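Local coordinates for glutamine amidotransferase type-2 domain-containing protein (PDB 1TE5), which is a predicted class-II glutamine amidotransferase of the Ntn-hydrolase clan, probably releasing ammonia from glutamine, at residues Cys2-Ile15 with Pro68-Gln80. Numbering follows the deposited sequence.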
loop_
_atom_site.group_PDB
_atom_site.type_symbol
_atom_site.label_atom_id
_atom_site.label_comp_id
_atom_site.label_asym_id
_atom_site.label_seq_id
_atom_site.Cartn_x
_atom_site.Cartn_y
_atom_site.Cartn_z
ATOM N N CYS A 2 -7.389 13.265 18.851
ATOM C CA CYS A 2 -7.967 12.297 17.867
ATOM C C CYS A 2 -7.094 12.216 16.610
ATOM O O CYS A 2 -7.575 12.454 15.499
ATOM C CB CYS A 2 -9.366 12.726 17.469
ATOM S SG CYS A 2 -9.990 14.225 18.291
ATOM N N GLU A 3 -5.810 11.921 16.796
ATOM C CA GLU A 3 -4.875 11.819 15.680
ATOM C C GLU A 3 -4.449 10.375 15.416
ATOM O O GLU A 3 -4.761 9.825 14.365
ATOM C CB GLU A 3 -3.673 12.746 15.900
ATOM C CG GLU A 3 -4.065 14.238 15.925
ATOM C CD GLU A 3 -2.876 15.187 16.017
ATOM O OE1 GLU A 3 -2.164 15.355 14.992
ATOM O OE2 GLU A 3 -2.672 15.776 17.109
ATOM N N LEU A 4 -3.725 9.767 16.352
ATOM C CA LEU A 4 -3.303 8.374 16.203
ATOM C C LEU A 4 -4.490 7.477 16.536
ATOM O O LEU A 4 -5.276 7.782 17.431
ATOM C CB LEU A 4 -2.138 8.044 17.142
ATOM C CG LEU A 4 -0.753 8.629 16.851
ATOM C CD1 LEU A 4 0.225 8.144 17.911
ATOM C CD2 LEU A 4 -0.277 8.219 15.466
ATOM N N LEU A 5 -4.617 6.366 15.823
ATOM C CA LEU A 5 -5.721 5.443 16.046
ATOM C C LEU A 5 -5.344 4.006 15.694
ATOM O O LEU A 5 -5.097 3.690 14.532
ATOM C CB LEU A 5 -6.937 5.891 15.226
ATOM C CG LEU A 5 -8.212 5.049 15.231
ATOM C CD1 LEU A 5 -8.697 4.768 16.649
ATOM C CD2 LEU A 5 -9.268 5.799 14.443
ATOM N N GLY A 6 -5.317 3.141 16.699
ATOM C CA GLY A 6 -4.982 1.755 16.465
ATOM C C GLY A 6 -6.003 0.797 17.042
ATOM O O GLY A 6 -6.931 1.189 17.757
ATOM N N MET A 7 -5.860 -0.467 16.669
ATOM C CA MET A 7 -6.722 -1.521 17.157
ATOM C C MET A 7 -6.014 -2.858 17.047
ATOM O O MET A 7 -5.418 -3.177 16.021
ATOM C CB MET A 7 -8.039 -1.614 16.384
ATOM C CG MET A 7 -8.920 -2.759 16.907
ATOM S SD MET A 7 -10.097 -3.459 15.758
ATOM C CE MET A 7 -9.035 -4.369 14.677
ATOM N N SER A 8 -6.114 -3.634 18.119
ATOM C CA SER A 8 -5.546 -4.969 18.188
ATOM C C SER A 8 -6.703 -5.822 18.694
ATOM O O SER A 8 -7.324 -5.481 19.702
ATOM C CB SER A 8 -4.382 -4.983 19.176
ATOM O OG SER A 8 -3.860 -6.283 19.336
ATOM N N ALA A 9 -7.068 -6.847 17.932
ATOM C CA ALA A 9 -8.165 -7.733 18.307
ATOM C C ALA A 9 -7.743 -9.191 18.164
ATOM O O ALA A 9 -6.716 -9.489 17.534
ATOM C CB ALA A 9 -9.373 -7.455 17.433
ATOM N N ASN A 10 -8.518 -10.100 18.754
ATOM C CA ASN A 10 -8.207 -11.525 18.663
ATOM C C ASN A 10 -9.055 -12.303 17.652
ATOM O O ASN A 10 -8.955 -13.527 17.558
ATOM C CB ASN A 10 -8.185 -12.197 20.045
ATOM C CG ASN A 10 -9.535 -12.213 20.727
ATOM O OD1 ASN A 10 -10.547 -11.813 20.161
ATOM N ND2 ASN A 10 -9.558 -12.719 21.954
ATOM N N VAL A 11 -9.846 -11.561 16.882
ATOM C CA VAL A 11 -10.701 -12.092 15.829
ATOM C C VAL A 11 -10.825 -10.960 14.824
ATOM O O VAL A 11 -10.645 -9.800 15.188
ATOM C CB VAL A 11 -12.125 -12.420 16.335
ATOM C CG1 VAL A 11 -12.127 -13.697 17.117
ATOM C CG2 VAL A 11 -12.674 -11.275 17.172
ATOM N N PRO A 12 -11.025 -11.275 13.534
ATOM C CA PRO A 12 -11.159 -10.178 12.561
ATOM C C PRO A 12 -12.454 -9.385 12.842
ATOM O O PRO A 12 -13.553 -9.900 12.646
ATOM C CB PRO A 12 -11.222 -10.925 11.225
ATOM C CG PRO A 12 -10.418 -12.174 11.497
ATOM C CD PRO A 12 -10.930 -12.576 12.849
ATOM N N THR A 13 -12.320 -8.141 13.297
ATOM C CA THR A 13 -13.498 -7.331 13.630
ATOM C C THR A 13 -13.771 -6.162 12.683
ATOM O O THR A 13 -12.857 -5.610 12.062
ATOM C CB THR A 13 -13.493 -6.807 15.114
ATOM O OG1 THR A 13 -12.908 -5.502 15.191
ATOM C CG2 THR A 13 -12.723 -7.744 16.024
ATOM N N ASP A 14 -15.053 -5.825 12.561
ATOM C CA ASP A 14 -15.509 -4.728 11.711
ATOM C C ASP A 14 -15.167 -3.355 12.271
ATOM O O ASP A 14 -15.238 -3.135 13.483
ATOM C CB ASP A 14 -17.023 -4.808 11.521
ATOM C CG ASP A 14 -17.443 -5.990 10.687
ATOM O OD1 ASP A 14 -16.937 -6.128 9.549
ATOM O OD2 ASP A 14 -18.288 -6.776 11.169
ATOM N N ILE A 15 -14.808 -2.440 11.372
ATOM C CA ILE A 15 -14.479 -1.058 11.716
ATOM C C ILE A 15 -14.969 -0.173 10.565
ATOM O O ILE A 15 -14.396 -0.201 9.474
ATOM C CB ILE A 15 -12.960 -0.832 11.857
ATOM C CG1 ILE A 15 -12.353 -1.827 12.828
ATOM C CG2 ILE A 15 -12.688 0.564 12.375
ATOM C CD1 ILE A 15 -10.894 -1.580 13.081
ATOM N N PRO A 68 -15.661 -2.965 3.076
ATOM C CA PRO A 68 -16.046 -3.626 4.329
ATOM C C PRO A 68 -14.757 -4.099 5.001
ATOM O O PRO A 68 -14.168 -5.088 4.586
ATOM C CB PRO A 68 -16.892 -4.810 3.848
ATOM C CG PRO A 68 -17.448 -4.330 2.548
ATOM C CD PRO A 68 -16.249 -3.661 1.922
ATOM N N ILE A 69 -14.270 -3.311 5.949
ATOM C CA ILE A 69 -13.047 -3.615 6.674
ATOM C C ILE A 69 -13.288 -4.596 7.821
ATOM O O ILE A 69 -14.290 -4.505 8.537
ATOM C CB ILE A 69 -12.412 -2.325 7.249
ATOM C CG1 ILE A 69 -12.124 -1.320 6.131
ATOM C CG2 ILE A 69 -11.140 -2.660 8.012
ATOM C CD1 ILE A 69 -11.498 -0.028 6.612
ATOM N N LYS A 70 -12.361 -5.531 7.993
ATOM C CA LYS A 70 -12.455 -6.526 9.053
ATOM C C LYS A 70 -11.058 -7.092 9.319
ATOM O O LYS A 70 -10.590 -7.968 8.590
ATOM C CB LYS A 70 -13.415 -7.638 8.634
ATOM C CG LYS A 70 -13.868 -8.529 9.769
ATOM C CD LYS A 70 -14.590 -9.770 9.264
ATOM C CE LYS A 70 -15.944 -9.449 8.641
ATOM N NZ LYS A 70 -16.965 -9.046 9.653
ATOM N N SER A 71 -10.400 -6.588 10.357
ATOM C CA SER A 71 -9.055 -7.037 10.707
ATOM C C SER A 71 -8.764 -7.111 12.203
ATOM O O SER A 71 -9.610 -6.784 13.039
ATOM C CB SER A 71 -8.007 -6.153 10.037
ATOM O OG SER A 71 -8.245 -4.788 10.298
ATOM N N GLU A 72 -7.578 -7.625 12.524
ATOM C CA GLU A 72 -7.129 -7.757 13.906
ATOM C C GLU A 72 -6.161 -6.650 14.269
ATOM O O GLU A 72 -5.957 -6.374 15.445
ATOM C CB GLU A 72 -6.441 -9.103 14.123
ATOM C CG GLU A 72 -7.320 -10.302 13.837
ATOM C CD GLU A 72 -6.678 -11.619 14.248
ATOM O OE1 GLU A 72 -7.368 -12.438 14.876
ATOM O OE2 GLU A 72 -5.489 -11.841 13.948
ATOM N N THR A 73 -5.583 -6.002 13.259
ATOM C CA THR A 73 -4.610 -4.933 13.477
ATOM C C THR A 73 -4.848 -3.728 12.565
ATOM O O THR A 73 -4.774 -3.827 11.336
ATOM C CB THR A 73 -3.160 -5.438 13.259
ATOM O OG1 THR A 73 -2.967 -6.660 13.984
ATOM C CG2 THR A 73 -2.147 -4.405 13.736
ATOM N N VAL A 74 -5.083 -2.581 13.188
ATOM C CA VAL A 74 -5.333 -1.346 12.466
ATOM C C VAL A 74 -4.474 -0.227 13.021
ATOM O O VAL A 74 -4.394 -0.052 14.227
ATOM C CB VAL A 74 -6.808 -0.928 12.609
ATOM C CG1 VAL A 74 -7.046 0.428 11.940
ATOM C CG2 VAL A 74 -7.715 -1.995 12.024
ATOM N N ILE A 75 -3.779 0.474 12.136
ATOM C CA ILE A 75 -2.947 1.607 12.516
ATOM C C ILE A 75 -3.342 2.756 11.597
ATOM O O ILE A 75 -3.370 2.599 10.376
ATOM C CB ILE A 75 -1.419 1.334 12.356
ATOM C CG1 ILE A 75 -0.899 0.466 13.499
ATOM C CG2 ILE A 75 -0.640 2.643 12.359
ATOM C CD1 ILE A 75 0.604 0.363 13.530
ATOM N N GLY A 76 -3.618 3.912 12.183
ATOM C CA GLY A 76 -4.004 5.058 11.386
ATOM C C GLY A 76 -3.589 6.371 12.013
ATOM O O GLY A 76 -3.238 6.430 13.203
ATOM N N HIS A 77 -3.587 7.419 11.198
ATOM C CA HIS A 77 -3.227 8.756 11.654
ATOM C C HIS A 77 -4.136 9.745 10.936
ATOM O O HIS A 77 -4.040 9.934 9.726
ATOM C CB HIS A 77 -1.790 9.089 11.295
ATOM C CG HIS A 77 -1.197 10.286 11.978
ATOM N ND1 HIS A 77 -1.974 11.270 12.552
ATOM C CD2 HIS A 77 0.090 10.659 12.176
ATOM C CE1 HIS A 77 -1.190 12.196 13.076
ATOM N NE2 HIS A 77 0.066 11.850 12.862
ATOM N N ILE A 78 -5.039 10.354 11.692
ATOM C CA ILE A 78 -5.992 11.314 11.138
ATOM C C ILE A 78 -5.565 12.743 11.479
ATOM O O ILE A 78 -4.870 12.973 12.473
ATOM C CB ILE A 78 -7.410 11.042 11.701
ATOM C CG1 ILE A 78 -7.745 9.551 11.592
ATOM C CG2 ILE A 78 -8.457 11.873 10.963
ATOM C CD1 ILE A 78 -7.689 8.985 10.194
ATOM N N ARG A 79 -5.992 13.700 10.662
ATOM C CA ARG A 79 -5.674 15.111 10.869
ATOM C C ARG A 79 -4.202 15.353 11.161
ATOM O O ARG A 79 -3.832 15.908 12.197
ATOM C CB ARG A 79 -6.559 15.729 11.962
ATOM C CG ARG A 79 -8.024 15.884 11.552
ATOM C CD ARG A 79 -8.848 16.687 12.564
ATOM N NE ARG A 79 -8.955 16.016 13.857
ATOM C CZ ARG A 79 -8.265 16.367 14.941
ATOM N NH1 ARG A 79 -8.425 15.699 16.078
ATOM N NH2 ARG A 79 -7.412 17.385 14.893
ATOM N N GLN A 80 -3.368 14.938 10.222
ATOM C CA GLN A 80 -1.934 15.104 10.343
ATOM C C GLN A 80 -1.584 16.558 10.080
ATOM O O GLN A 80 -1.981 17.125 9.062
ATOM C CB GLN A 80 -1.235 14.184 9.348
ATOM C CG GLN A 80 -1.640 12.725 9.533
ATOM C CD GLN A 80 -1.075 11.803 8.480
ATOM O OE1 GLN A 80 -0.090 12.125 7.821
ATOM N NE2 GLN A 80 -1.682 10.632 8.336
HETATM O O HOH W 1 -5.536 17.575 16.783
HETATM O O HOH W 2 -2.630 -6.554 16.987
#
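Leu4 lays CD2 over one face of the His77 ring, a CH-pi contact with the methyl 4.3 Å from the ring centroid. Gln80 CG covers the opposite face, and Glu3 OE1 lies at the ring edge, in plane. The ring is also met edge-to-face by His92. Gln80 NE2 bonds to His77 O, consistent with holding this side chain against the ring. At the guanidinium of Arg79, Cys2 SG sits at the edge, 3.1 Å from NH1. Cys2 begins the modelled chain and is probably the nucleophile, as the N-terminal cysteine is in other class-II amidotransferases. Asp204 binds Arg79 NE in a salt bridge. A water accepts from Arg79 NH2 and donates a weak bond to Glu3 OE2.

Strands 4-9 and 73-78 run antiparallel at 178°. Leu5 pairs with Gly76 and Met7 with Val74, both as hydrogen-bonded pairs. Val74 N bonds to Met7 O at 2.9 Å. On the face of Leu5, Met7 and Val74, Ile15 CD1 meets Val74 CG2 tip to tip at 3.4 Å, a tight carbon contact. Met7 bends at chi3 (73°), which turns CE back to within 3.8 Å of Val74 CG2.

Both segments turn a corner, at 10-11 and at 72, and pair again as Thr13 with Ser71. There Thr13 N bonds to Ser71 O at 3.0 Å. Lys70 bends at chi3 and chi4 to bring NZ 2.9 Å from Asp14 OD1 in a salt bridge.

The contact thus joins two sheets. Strand 70-71 pairs with 12-19 at the edge of a four-stranded sheet. Strands 4-9 and 73-80 are central in the main sheet, between 220-225 and 35-42. Phe40 of strand 35-42 touches Val74, while strands 101-108 and 171-175 pack on the opposite face, against Leu4 and Ile75, consistent with the stacked sheets of the Ntn-hydrolase fold.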